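Local coordinates for CRISPR-associated endoribonuclease Cas6 1 (Methanocaldococcus jannaschii DSM 2661, PDB 5YI6), which probably cleaves CRISPR transcripts as an RNA-binding endoribonuclease, processing them into the guide crRNAs of antiviral defence, at residues L128-P133 against S205-K210. Sequence-based numbering, arbitrary orientation.
Sequences LKTISP and SEMVFK
The Phe209 ring receives Leu128 over one face: Leu128 CB sits 3.9 Å above the ring plane, displaced from its centre, in a CH-pi contact, while Leu128 CD1 meets Phe209 CE1. Phe209 is put there by its first torsion (chi1 57°), which places CG between the backbone N and the carbonyl carbon and brings the ring end nearer Leu128; Phe226 adds an edge-to-face ring partner. These two residues, Leu128 and Phe209, also form a hydrogen-bonded antiparallel pair, with Leu128 N to Phe209 O at 2.8 Å and almost straight (177°), and Phe209 N returning to Leu128 O. The next pair, Lys129 and Val208, is non-hydrogen-bonded; its side chains lie on the other face of the sheet, where Lys129 CB touches Val208 CG2.

At Thr130 a side chain takes over one of the backbone bonds. Thr130 N still donates to Met207 O at 2.9 Å, but Met207 N is answered by Thr130 OG1, also at 2.9 Å, and Thr130 CG2 rests on Met207 CG at 3.8 Å. Beyond it the chain swings out through Ile131 and Ser132, which hydrogen-bond to Met236, and comes back at Pro133, whose CB lies 3.4 Å from Ser205 O. Strand 127-130 sits between 201-213 and 237-240 in the C-terminal RAMP-like domain. The chemistry implies that Thr130 OG1, accepting from Met207 N where a hydrogen-bonded antiparallel pair would use the Thr130 carbonyl, extends the strand pairing by one bond as the backbone departs.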
loop_
_atom_site.group_PDB
_atom_site.type_symbol
_atom_site.label_atom_id
_atom_site.label_comp_id
_atom_site.label_asym_id
_atom_site.label_seq_id
_atom_site.Cartn_x
_atom_site.Cartn_y
_atom_site.Cartn_z
ATOM N N LEU A 128 12.575 -7.647 -2.727
ATOM C CA LEU A 128 11.499 -6.716 -2.434
ATOM C C LEU A 128 11.255 -6.710 -0.932
ATOM O O LEU A 128 11.382 -7.742 -0.264
ATOM C CB LEU A 128 10.209 -7.126 -3.168
ATOM C CG LEU A 128 10.313 -7.164 -4.701
ATOM C CD1 LEU A 128 9.039 -7.767 -5.307
ATOM C CD2 LEU A 128 10.591 -5.774 -5.258
ATOM N N LYS A 129 10.853 -5.560 -0.397
ATOM C CA LYS A 129 10.434 -5.541 0.996
ATOM C C LYS A 129 9.162 -4.722 1.105
ATOM O O LYS A 129 8.945 -3.790 0.340
ATOM C CB LYS A 129 11.518 -4.979 1.912
ATOM C CG LYS A 129 11.620 -3.510 1.839
ATOM C CD LYS A 129 12.617 -2.965 2.904
ATOM C CE LYS A 129 12.637 -1.435 2.876
ATOM N NZ LYS A 129 13.633 -0.815 3.820
ATOM N N THR A 130 8.314 -5.092 2.053
ATOM C CA THR A 130 7.048 -4.377 2.232
ATOM C C THR A 130 7.313 -2.999 2.842
ATOM O O THR A 130 8.128 -2.858 3.774
ATOM C CB THR A 130 6.107 -5.193 3.131
ATOM O OG1 THR A 130 6.761 -5.501 4.383
ATOM C CG2 THR A 130 5.662 -6.530 2.425
ATOM N N ILE A 131 6.659 -1.981 2.284
ATOM C CA ILE A 131 6.500 -0.686 2.941
ATOM C C ILE A 131 5.067 -0.454 3.406
ATOM O O ILE A 131 4.811 0.513 4.143
ATOM C CB ILE A 131 7.009 0.474 2.053
ATOM C CG1 ILE A 131 6.318 0.467 0.648
ATOM C CG2 ILE A 131 8.520 0.319 1.861
ATOM C CD1 ILE A 131 6.748 1.733 -0.238
ATOM N N SER A 132 4.129 -1.348 3.059
ATOM C CA SER A 132 2.963 -1.572 3.889
ATOM C C SER A 132 2.765 -3.093 3.918
ATOM O O SER A 132 3.081 -3.789 2.925
ATOM C CB SER A 132 1.705 -0.846 3.397
ATOM O OG SER A 132 1.446 -1.077 2.019
ATOM N N PRO A 133 2.354 -3.650 5.048
ATOM C CA PRO A 133 2.380 -5.118 5.178
ATOM C C PRO A 133 1.309 -5.779 4.306
ATOM O O PRO A 133 0.304 -5.168 3.933
ATOM C CB PRO A 133 2.121 -5.360 6.673
ATOM C CG PRO A 133 1.332 -4.159 7.145
ATOM C CD PRO A 133 1.938 -2.978 6.303
ATOM N N SER A 205 1.683 -9.362 7.093
ATOM C CA SER A 205 3.090 -9.749 7.064
ATOM C C SER A 205 3.960 -8.572 6.650
ATOM O O SER A 205 3.812 -8.068 5.541
ATOM C CB SER A 205 3.350 -10.914 6.104
ATOM O OG SER A 205 2.569 -12.056 6.444
ATOM N N GLU A 206 4.862 -8.143 7.534
ATOM C CA GLU A 206 6.004 -7.328 7.115
ATOM C C GLU A 206 7.070 -8.286 6.605
ATOM O O GLU A 206 7.465 -9.210 7.326
ATOM C CB GLU A 206 6.510 -6.506 8.304
ATOM C CG GLU A 206 7.761 -5.712 8.062
ATOM C CD GLU A 206 8.129 -4.886 9.297
ATOM O OE1 GLU A 206 9.078 -5.272 10.017
ATOM O OE2 GLU A 206 7.419 -3.891 9.578
ATOM N N MET A 207 7.511 -8.134 5.362
ATOM C CA MET A 207 8.401 -9.189 4.886
ATOM C C MET A 207 9.360 -8.700 3.816
ATOM O O MET A 207 9.156 -7.669 3.159
ATOM C CB MET A 207 7.614 -10.407 4.378
ATOM C CG MET A 207 6.645 -10.104 3.298
ATOM S SD MET A 207 5.531 -11.534 3.022
ATOM C CE MET A 207 6.619 -12.631 2.220
ATOM N N VAL A 208 10.444 -9.464 3.696
ATOM C CA VAL A 208 11.480 -9.291 2.693
ATOM C C VAL A 208 11.556 -10.597 1.915
ATOM O O VAL A 208 11.627 -11.682 2.525
ATOM C CB VAL A 208 12.846 -8.976 3.329
ATOM C CG1 VAL A 208 13.866 -8.736 2.236
ATOM C CG2 VAL A 208 12.738 -7.768 4.250
ATOM N N PHE A 209 11.565 -10.491 0.579
ATOM C CA PHE A 209 11.511 -11.703 -0.238
ATOM C C PHE A 209 12.201 -11.483 -1.572
ATOM O O PHE A 209 12.229 -10.375 -2.100
ATOM C CB PHE A 209 10.059 -12.221 -0.451
ATOM C CG PHE A 209 9.080 -11.229 -1.087
ATOM C CD1 PHE A 209 8.622 -11.429 -2.387
ATOM C CD2 PHE A 209 8.545 -10.173 -0.350
ATOM C CE1 PHE A 209 7.676 -10.551 -2.967
ATOM C CE2 PHE A 209 7.622 -9.285 -0.922
ATOM C CZ PHE A 209 7.177 -9.482 -2.235
ATOM N N LYS A 210 12.791 -12.554 -2.094
ATOM C CA LYS A 210 13.371 -12.573 -3.426
ATOM C C LYS A 210 12.305 -13.026 -4.409
ATOM O O LYS A 210 11.490 -13.878 -4.071
ATOM C CB LYS A 210 14.536 -13.559 -3.477
ATOM C CG LYS A 210 15.804 -13.058 -2.843
ATOM C CD LYS A 210 16.962 -13.987 -3.151
ATOM C CE LYS A 210 16.941 -15.205 -2.232
ATOM N NZ LYS A 210 16.119 -16.351 -2.733
#